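Local coordinates for carbon monoxide oxidation system transcription regulator CooA-1 (Carboxydothermus hydrogenoformans, PDB 6CPB), which probably acts as a heme-based carbon monoxide sensor that regulates transcription by binding DNA, this chain being its heme domain, at residues L9-S14 and P107-N112; S18-E23 and Q100-E105; F64-L69 and L125-G130; D73-C76 and R80-I83. All blocks are in the same frame, centred on the assembly; numbering follows the deposited sequence. Where two conformers were deposited one is given.

All four contacts rest on apolar side chains, but they serve different parts of the fold. Contact 4 is the innermost, with its centre about 3 Å from that of the chain, and joins the two beta sheets where a ring fills their interior. Contacts 1 and 2 are buried too, yet lie towards one end, where short helices meet; they touch each other through Phe109 and Ile102. Contact 3 is only partly buried and sets the edge strand 62-70 on helix 108-135. That helix also carries contact 1, about 25 Å away between centres. A carboxylate joins the packing only in contact 2, on its exposed side, while contact 3 adds a CH-pi interaction.

Contact 1. Residues L9-S14 and P107-N112; sequences LEVLNS and PAFSLN
The ring of Phe109 receives Val11 obliquely at its far end: methyl CG1 of Val11 stands 3.9 Å from Phe109 CZ and 4.0 Å from Phe109 CE1. The two methyls of Val11 divide the work. CG1 is turned opposite the backbone nitrogen (chi1 159°) and reaches the ring, while CG2 faces the small Ala108, whose CB is 4.3 Å from it. A branched valine thus touches two successive residues of the helix. The small alanine leaves room for the valine methyl; the CA atoms of Val11 and Ala108 are 8.2 Å apart, the nearest pair of the two segments.

A serine hydroxyl bonds back to a carbonyl in each segment. Ser14, which follows helix 9-12, donates from OG to Glu10 O at 2.7 Å, with the donor tilted from the carbonyl plane. Ser110 OG donates to Pro107 O on a lone pair in the carbonyl plane, and this hydroxyl also bonds Ser110 OG of the second subunit.

The contact packs helix 9-12 on the start of helix 108-135, the long dimer helix of the CRP family. Leu21 of helix 18-21 and Phe99 and Ile102 of helix 96-105 also pack on the Phe109 ring, as does Leu47 of strand 44-50, and Asn112 ties the same helix to Ile74 and Asp73 by hydrogen bonds.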
# COMPACT_ATOMS: atom_id res chain seq x y z
N LEU A 9 4.13 12.66 12.89
CA LEU A 9 4.04 13.80 13.81
C LEU A 9 5.39 14.46 14.03
O LEU A 9 5.48 15.68 14.13
CB LEU A 9 3.41 13.41 15.14
CG LEU A 9 1.91 13.15 15.11
CD1 LEU A 9 1.43 12.57 16.44
CD2 LEU A 9 1.14 14.42 14.78
N GLU A 10 6.46 13.67 14.14
CA GLU A 10 7.77 14.27 14.36
C GLU A 10 8.16 15.17 13.19
O GLU A 10 8.81 16.20 13.38
CB GLU A 10 8.80 13.17 14.64
CG GLU A 10 10.23 13.65 14.89
CD GLU A 10 11.11 13.61 13.65
OE1 GLU A 10 10.66 13.15 12.59
OE2 GLU A 10 12.30 14.03 13.74
N VAL A 11 7.78 14.78 11.97
CA VAL A 11 8.01 15.59 10.77
C VAL A 11 7.15 16.85 10.80
O VAL A 11 7.64 17.96 10.54
CB VAL A 11 7.71 14.70 9.54
CG1 VAL A 11 7.40 15.53 8.30
CG2 VAL A 11 8.87 13.74 9.31
N LEU A 12 5.86 16.70 11.14
CA LEU A 12 4.97 17.85 11.24
C LEU A 12 5.51 18.88 12.20
O LEU A 12 5.33 20.08 11.99
CB LEU A 12 3.58 17.40 11.70
CG LEU A 12 2.74 16.71 10.63
CD1 LEU A 12 1.60 15.89 11.21
CD2 LEU A 12 2.18 17.74 9.67
N ASN A 13 6.18 18.43 13.25
CA ASN A 13 6.68 19.31 14.29
C ASN A 13 8.15 19.66 14.13
O ASN A 13 8.77 20.17 15.07
CB ASN A 13 6.40 18.69 15.65
CG ASN A 13 4.92 18.64 15.94
OD1 ASN A 13 4.22 19.62 15.70
ND2 ASN A 13 4.43 17.51 16.40
N SER A 14 8.72 19.44 12.96
CA SER A 14 10.12 19.74 12.70
C SER A 14 10.27 20.97 11.82
O SER A 14 9.71 21.05 10.73
CB SER A 14 10.79 18.57 11.99
OG SER A 14 11.06 17.52 12.88
N PRO A 107 11.51 11.87 1.39
CA PRO A 107 10.87 10.55 1.27
C PRO A 107 10.20 10.04 2.54
O PRO A 107 9.46 9.05 2.46
CB PRO A 107 12.02 9.63 0.83
CG PRO A 107 13.24 10.37 1.11
CD PRO A 107 12.94 11.81 1.08
N ALA A 108 10.41 10.66 3.70
CA ALA A 108 9.74 10.19 4.91
C ALA A 108 8.23 10.05 4.72
O ALA A 108 7.61 9.10 5.21
CB ALA A 108 10.04 11.12 6.07
N PHE A 109 7.60 10.99 4.00
CA PHE A 109 6.16 10.93 3.80
C PHE A 109 5.76 9.62 3.14
O PHE A 109 4.70 9.05 3.43
CB PHE A 109 5.70 12.09 2.92
CG PHE A 109 5.87 13.46 3.54
CD1 PHE A 109 4.97 13.95 4.46
CD2 PHE A 109 6.91 14.29 3.16
CE1 PHE A 109 5.11 15.21 5.01
CE2 PHE A 109 7.07 15.54 3.71
CZ PHE A 109 6.17 16.01 4.63
N SER A 110 6.60 9.12 2.23
CA SER A 110 6.26 7.92 1.50
C SER A 110 6.39 6.67 2.35
O SER A 110 5.72 5.67 2.07
CB SER A 110 7.14 7.80 0.26
OG SER A 110 8.49 7.45 0.59
N LEU A 111 7.24 6.68 3.37
CA LEU A 111 7.38 5.49 4.20
C LEU A 111 6.15 5.26 5.05
O LEU A 111 5.73 4.11 5.26
CB LEU A 111 8.64 5.57 5.05
CG LEU A 111 9.95 5.36 4.28
CD1 LEU A 111 11.15 5.46 5.20
CD2 LEU A 111 9.97 4.03 3.55
N ASN A 112 5.55 6.33 5.55
CA ASN A 112 4.29 6.15 6.25
C ASN A 112 3.21 5.70 5.28
O ASN A 112 2.37 4.86 5.62
CB ASN A 112 3.89 7.43 6.97
CG ASN A 112 2.60 7.27 7.72
OD1 ASN A 112 1.54 7.62 7.21
ND2 ASN A 112 2.67 6.72 8.92

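Contact 2. Residues S18-E23 and Q100-E105; sequences SGVLKE and QNIVVE
Val20 and Glu23 pack on Ile102 in a small, mainly apolar contact between the weakly bonded helix 18-21, with the turn after it, and helix 96-105, near one end of the domain. Methyl CG2 of Val20 does most of the touching, lying 3.7 Å from Ile102 CG1 and 3.8 Å from Ile102 CG2, so it rests against the fork of the isoleucine and not merely its tip. A chi1 of 67° brings this methyl forward by setting its twin, CG1, between the backbone nitrogen and the carbonyl carbon of Val20.

In this CRP-like effector domain the helix before the beta roll here meets the one after it, ahead of the long dimer helix. Ile102, on helix 96-105, also meets Phe24 of the loop after helix 18-21, with Phe109 as a further neighbour. A beta-branched residue suits the place, because the two branches of Ile102 form a fork that receives one valine methyl. An alanine in place of Ile102 would probably open a gap beneath Val20 and leave the Phe109 ring less firmly supported.

Glu23 runs past Ile102 in the opposite sense with its chain extended beyond CG. Its OE1 comes within 3.6 Å of Ile102 CD1, a plain van der Waals approach on the exposed side of the contact. The same oxygen takes a hydrogen bond with Asn98 ND2, which gives the carboxylate a polar partner beside the methyl.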
# COMPACT_ATOMS: atom_id res chain seq x y z
N SER A 18 9.06 22.75 7.73
CA SER A 18 8.05 23.79 7.82
C SER A 18 7.76 24.44 6.48
O SER A 18 6.62 24.86 6.22
CB SER A 18 8.46 24.85 8.86
OG SER A 18 9.69 25.45 8.51
N GLY A 19 8.75 24.50 5.59
CA GLY A 19 8.52 25.09 4.28
C GLY A 19 7.72 24.18 3.37
O GLY A 19 6.77 24.62 2.72
N VAL A 20 8.08 22.90 3.32
CA VAL A 20 7.36 22.01 2.42
C VAL A 20 5.93 21.80 2.89
O VAL A 20 5.01 21.66 2.07
CB VAL A 20 8.14 20.71 2.19
CG1 VAL A 20 8.22 19.88 3.45
CG2 VAL A 20 7.53 19.92 1.05
N LEU A 21 5.69 21.83 4.21
CA LEU A 21 4.33 21.68 4.70
C LEU A 21 3.44 22.86 4.32
O LEU A 21 2.22 22.70 4.22
CB LEU A 21 4.33 21.44 6.21
CG LEU A 21 4.92 20.08 6.61
CD1 LEU A 21 5.24 20.04 8.10
CD2 LEU A 21 3.99 18.93 6.23
N LYS A 22 4.03 24.04 4.09
CA LYS A 22 3.25 25.18 3.62
C LYS A 22 2.68 24.96 2.22
O LYS A 22 1.78 25.69 1.81
CB LYS A 22 4.11 26.45 3.60
CG LYS A 22 4.44 26.98 4.97
CD LYS A 22 5.36 28.20 4.88
CE LYS A 22 5.86 28.61 6.24
NZ LYS A 22 6.80 29.76 6.14
N GLU A 23 3.19 23.97 1.48
CA GLU A 23 2.64 23.66 0.17
C GLU A 23 1.28 23.01 0.28
O GLU A 23 0.52 23.03 -0.69
CB GLU A 23 3.58 22.73 -0.58
CG GLU A 23 4.94 23.35 -0.85
CD GLU A 23 5.85 22.42 -1.61
OE1 GLU A 23 5.34 21.56 -2.36
OE2 GLU A 23 7.08 22.55 -1.46
N GLN A 100 4.22 13.61 -5.17
CA GLN A 100 5.30 12.80 -5.73
C GLN A 100 6.59 13.61 -5.86
O GLN A 100 7.68 13.10 -5.60
CB GLN A 100 4.84 12.19 -7.05
CG GLN A 100 3.76 11.12 -6.84
CD GLN A 100 3.05 10.70 -8.10
OE1 GLN A 100 3.03 11.42 -9.09
NE2 GLN A 100 2.45 9.51 -8.07
N ASN A 101 6.47 14.88 -6.24
CA ASN A 101 7.65 15.74 -6.27
C ASN A 101 8.23 15.97 -4.88
O ASN A 101 9.45 15.96 -4.70
CB ASN A 101 7.30 17.08 -6.93
CG ASN A 101 7.14 16.96 -8.43
OD1 ASN A 101 7.81 16.15 -9.07
ND2 ASN A 101 6.26 17.77 -9.00
N ILE A 102 7.37 16.19 -3.88
CA ILE A 102 7.81 16.32 -2.50
C ILE A 102 8.60 15.09 -2.05
O ILE A 102 9.65 15.22 -1.41
CB ILE A 102 6.60 16.59 -1.58
CG1 ILE A 102 6.09 18.02 -1.78
CG2 ILE A 102 6.95 16.32 -0.11
CD1 ILE A 102 4.73 18.26 -1.17
N VAL A 103 8.11 13.90 -2.38
CA VAL A 103 8.74 12.66 -1.93
C VAL A 103 10.18 12.54 -2.42
O VAL A 103 11.03 11.96 -1.74
CB VAL A 103 7.88 11.45 -2.36
CG1 VAL A 103 8.65 10.14 -2.27
CG2 VAL A 103 6.62 11.36 -1.52
N VAL A 104 10.47 13.04 -3.63
CA VAL A 104 11.83 12.95 -4.15
C VAL A 104 12.80 13.64 -3.21
O VAL A 104 13.93 13.17 -3.00
CB VAL A 104 11.88 13.53 -5.58
CG1 VAL A 104 13.33 13.62 -6.07
CG2 VAL A 104 11.05 12.65 -6.53
N GLU A 105 12.39 14.77 -2.63
CA GLU A 105 13.22 15.51 -1.69
C GLU A 105 13.05 15.02 -0.26
O GLU A 105 14.02 14.98 0.51
CB GLU A 105 12.86 17.00 -1.77
CG GLU A 105 13.67 17.92 -0.88
CD GLU A 105 15.13 17.99 -1.27
OE1 GLU A 105 15.48 17.53 -2.38
OE2 GLU A 105 15.93 18.53 -0.48

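Contact 3. Residues F64-L69 and L125-G130; sequences FTLAIL and LTIING
Ile127 sets its two branches against strand 64-69 in different ways, one over a ring and the other between two side chains. Methyl CG2 sits above the centre of the Phe64 ring, 4.0 Å from the centroid and only 8° off the normal, a CH-pi contact over one face. The other branch ends in CD1, which lies 3.7 Å from Phe64 CB and 3.6 Å from Leu66 CD2; the leucine and isoleucine side chains meet at about a right angle. The torsions of Ile127, with chi1 at -67°, point CG2 at the Phe64 ring and carry CD1 to Leu66. This is what a beta-branched residue offers and a straight chain would not. A serine replacing Ile127 would probably leave the Phe64 face without its methyl cover and take away the methyl against Leu66 CD2.

Strand and helix run roughly antiparallel, at 154°, with 10.1 Å between their axes at closest approach. Leu66 and Ala67 both face Val55 and form a classic beta bulge. Outside the packing, Leu66 O bonds with Asn123 ND2 of the same helix, a polar tie beside the apolar one. Helix 108-135 meets the second subunit too, where Ile127 packs on Ile128 of that chain and Thr126 OG1 bonds with its Arg80 NH2.

An edge strand of the beta roll lying on the long dimer helix is characteristic of the CRP family, and here the side chains of Thr79 and Arg80 of the same chain, which bind heme in a structure of this protein, lie about 8 Å from that of Leu66.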
# COMPACT_ATOMS: atom_id res chain seq x y z
N PHE A 64 -17.60 -2.10 5.68
CA PHE A 64 -16.44 -2.70 6.34
C PHE A 64 -15.42 -1.61 6.63
O PHE A 64 -14.96 -0.92 5.72
CB PHE A 64 -15.77 -3.74 5.44
CG PHE A 64 -16.69 -4.81 4.95
CD1 PHE A 64 -16.99 -5.89 5.75
CD2 PHE A 64 -17.23 -4.74 3.68
CE1 PHE A 64 -17.85 -6.88 5.29
CE2 PHE A 64 -18.09 -5.73 3.22
CZ PHE A 64 -18.39 -6.79 4.04
N THR A 65 -15.03 -1.48 7.89
CA THR A 65 -13.89 -0.65 8.23
C THR A 65 -12.62 -1.32 7.72
O THR A 65 -12.40 -2.51 7.93
CB THR A 65 -13.83 -0.44 9.73
OG1 THR A 65 -15.02 0.24 10.10
CG2 THR A 65 -12.60 0.35 10.15
N LEU A 66 -11.79 -0.54 7.04
CA LEU A 66 -10.53 -1.01 6.48
C LEU A 66 -9.33 -0.66 7.34
O LEU A 66 -8.38 -1.44 7.40
CB LEU A 66 -10.35 -0.44 5.07
CG LEU A 66 -11.42 -0.83 4.04
CD1 LEU A 66 -11.31 0.02 2.78
CD2 LEU A 66 -11.34 -2.30 3.73
N ALA A 67 -9.33 0.50 7.97
CA ALA A 67 -8.26 0.88 8.88
C ALA A 67 -8.70 2.13 9.62
O ALA A 67 -9.56 2.88 9.15
CB ALA A 67 -6.94 1.17 8.15
N ILE A 68 -8.08 2.35 10.77
CA ILE A 68 -8.20 3.59 11.53
C ILE A 68 -6.84 4.27 11.48
O ILE A 68 -5.82 3.65 11.84
CB ILE A 68 -8.67 3.33 12.97
CG1 ILE A 68 -10.10 2.80 12.95
CG2 ILE A 68 -8.59 4.63 13.78
CD1 ILE A 68 -10.59 2.33 14.30
N LEU A 69 -6.82 5.50 10.98
CA LEU A 69 -5.59 6.27 10.82
C LEU A 69 -5.50 7.30 11.92
O LEU A 69 -6.46 8.02 12.21
CB LEU A 69 -5.57 6.98 9.47
CG LEU A 69 -5.79 6.08 8.26
CD1 LEU A 69 -5.65 6.89 7.01
CD2 LEU A 69 -4.84 4.89 8.24
N LEU A 125 -7.75 -8.00 2.27
CA LEU A 125 -7.68 -9.43 1.96
C LEU A 125 -8.31 -10.26 3.06
O LEU A 125 -8.92 -11.30 2.79
CB LEU A 125 -6.23 -9.87 1.72
CG LEU A 125 -5.51 -9.17 0.57
CD1 LEU A 125 -4.23 -9.94 0.26
CD2 LEU A 125 -6.35 -9.00 -0.68
N THR A 126 -8.20 -9.80 4.31
CA THR A 126 -8.89 -10.46 5.41
C THR A 126 -10.41 -10.43 5.20
O THR A 126 -11.09 -11.43 5.45
CB THR A 126 -8.47 -9.82 6.72
OG1 THR A 126 -7.08 -10.13 6.92
CG2 THR A 126 -9.28 -10.32 7.91
N ILE A 127 -10.94 -9.30 4.73
CA ILE A 127 -12.38 -9.22 4.45
C ILE A 127 -12.76 -10.21 3.35
O ILE A 127 -13.76 -10.93 3.48
CB ILE A 127 -12.79 -7.78 4.10
CG1 ILE A 127 -12.65 -6.88 5.33
CG2 ILE A 127 -14.22 -7.73 3.55
CD1 ILE A 127 -12.52 -5.41 4.99
N ILE A 128 -11.98 -10.27 2.27
CA ILE A 128 -12.27 -11.22 1.20
C ILE A 128 -12.29 -12.64 1.75
O ILE A 128 -13.21 -13.42 1.49
CB ILE A 128 -11.25 -11.08 0.06
CG1 ILE A 128 -11.42 -9.74 -0.66
CG2 ILE A 128 -11.39 -12.24 -0.92
CD1 ILE A 128 -10.26 -9.39 -1.57
N ASN A 129 -11.27 -12.99 2.53
CA ASN A 129 -11.15 -14.33 3.08
C ASN A 129 -12.37 -14.67 3.93
O ASN A 129 -12.88 -15.80 3.89
CB ASN A 129 -9.86 -14.40 3.90
CG ASN A 129 -9.48 -15.80 4.29
OD1 ASN A 129 -9.13 -16.62 3.44
ND2 ASN A 129 -9.54 -16.10 5.57
N GLY A 130 -12.87 -13.70 4.70
CA GLY A 130 -14.05 -13.93 5.51
C GLY A 130 -15.32 -14.08 4.69
O GLY A 130 -16.13 -14.97 4.96

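Contact 4. Residues D73-C76 and R80-I83; sequences DIFC and RAFI
Phe75 of strand 74-76 reaches across to Ala81 and Ile83, joining the two antiparallel sheets of the cyclic nucleotide-binding fold, since strand 82-85 belongs to the other sheet. Its CE2 corner makes both contacts. Ala81 CB lies at the ring's edge, near its plane and 4.4 Å from Phe75 CE2, while Ile83 reaches the ring obliquely, its CD1 lying 4.1 Å from Phe75 CE2. A chi1 of -173° swings the phenyl ring away from the strand's own backbone nitrogen and into the region between the sheets, a place that suits a large, flat hydrocarbon. Ala81 is small enough to stand at the edge of the ring.

The next shell completes a hydrophobic core. Phe46 touches both Phe75 and Ile83, Val55 touches Phe75 and Ala81, and Leu117 and Leu120 of helix 108-135 also pack on the ring. Asp73, at the start of 73-76, pairs with Lys115 in a salt bridge, fixing that end to the same helix.

The loop between the segments contains His78, the axial ligand of the heme iron in a structure of this protein, and Thr79; Arg80 too binds heme there. The Phe75 side chain comes within about 3 Å of that of Thr79 and stays about 9 Å from that of His78. At the backbone end of the phenylalanine side chain, methyl CD1 of Leu69 packs against Phe75 CB.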
# COMPACT_ATOMS: atom_id res chain seq x y z
N ASP A 73 -0.54 9.86 10.29
CA ASP A 73 -0.71 8.93 9.18
C ASP A 73 -1.19 9.65 7.93
O ASP A 73 -1.89 10.67 7.99
CB ASP A 73 -1.74 7.84 9.51
CG ASP A 73 -1.21 6.78 10.46
OD1 ASP A 73 -0.01 6.46 10.44
OD2 ASP A 73 -2.05 6.20 11.21
N ILE A 74 -0.81 9.10 6.77
CA ILE A 74 -1.08 9.69 5.47
C ILE A 74 -1.83 8.69 4.59
O ILE A 74 -1.65 7.48 4.71
CB ILE A 74 0.28 10.12 4.83
CG1 ILE A 74 0.10 11.17 3.74
CG2 ILE A 74 1.06 8.94 4.32
CD1 ILE A 74 1.41 11.83 3.34
N PHE A 75 -2.68 9.21 3.71
CA PHE A 75 -3.47 8.38 2.79
C PHE A 75 -3.81 9.25 1.57
O PHE A 75 -3.21 10.31 1.36
CB PHE A 75 -4.64 7.74 3.55
CG PHE A 75 -5.44 6.72 2.74
CD1 PHE A 75 -4.82 5.73 1.99
CD2 PHE A 75 -6.82 6.77 2.75
CE1 PHE A 75 -5.57 4.83 1.24
CE2 PHE A 75 -7.57 5.87 2.02
CZ PHE A 75 -6.94 4.89 1.28
N CYS A 76 -4.76 8.80 0.74
CA CYS A 76 -5.00 9.47 -0.52
C CYS A 76 -6.39 9.12 -1.02
O CYS A 76 -7.00 8.13 -0.61
CB CYS A 76 -3.95 9.05 -1.54
SG CYS A 76 -3.81 7.25 -1.72
N ARG A 80 -10.86 4.20 -3.98
CA ARG A 80 -12.13 3.49 -3.89
C ARG A 80 -12.66 3.39 -2.46
O ARG A 80 -13.46 2.51 -2.14
CB ARG A 80 -12.08 2.12 -4.57
CG ARG A 80 -11.72 2.19 -6.04
CD ARG A 80 -11.84 0.83 -6.69
NE ARG A 80 -10.90 0.67 -7.80
CZ ARG A 80 -11.20 0.75 -9.10
NH1 ARG A 80 -12.44 0.97 -9.51
NH2 ARG A 80 -10.23 0.58 -9.99
N ALA A 81 -12.27 4.32 -1.59
CA ALA A 81 -12.59 4.25 -0.17
C ALA A 81 -13.29 5.51 0.31
O ALA A 81 -13.12 6.60 -0.25
CB ALA A 81 -11.31 4.05 0.64
N PHE A 82 -14.07 5.34 1.38
CA PHE A 82 -14.62 6.43 2.16
C PHE A 82 -13.70 6.72 3.33
O PHE A 82 -13.05 5.81 3.87
CB PHE A 82 -15.98 6.03 2.76
CG PHE A 82 -17.09 5.81 1.76
CD1 PHE A 82 -17.21 4.64 1.04
CD2 PHE A 82 -18.05 6.79 1.56
CE1 PHE A 82 -18.26 4.45 0.14
CE2 PHE A 82 -19.08 6.62 0.66
CZ PHE A 82 -19.19 5.45 -0.04
N ILE A 83 -13.68 7.98 3.75
CA ILE A 83 -12.88 8.40 4.90
C ILE A 83 -13.74 9.30 5.77
O ILE A 83 -14.30 10.29 5.28
CB ILE A 83 -11.59 9.13 4.47
CG1 ILE A 83 -10.70 8.21 3.60
CG2 ILE A 83 -10.78 9.52 5.70
CD1 ILE A 83 -10.68 8.57 2.18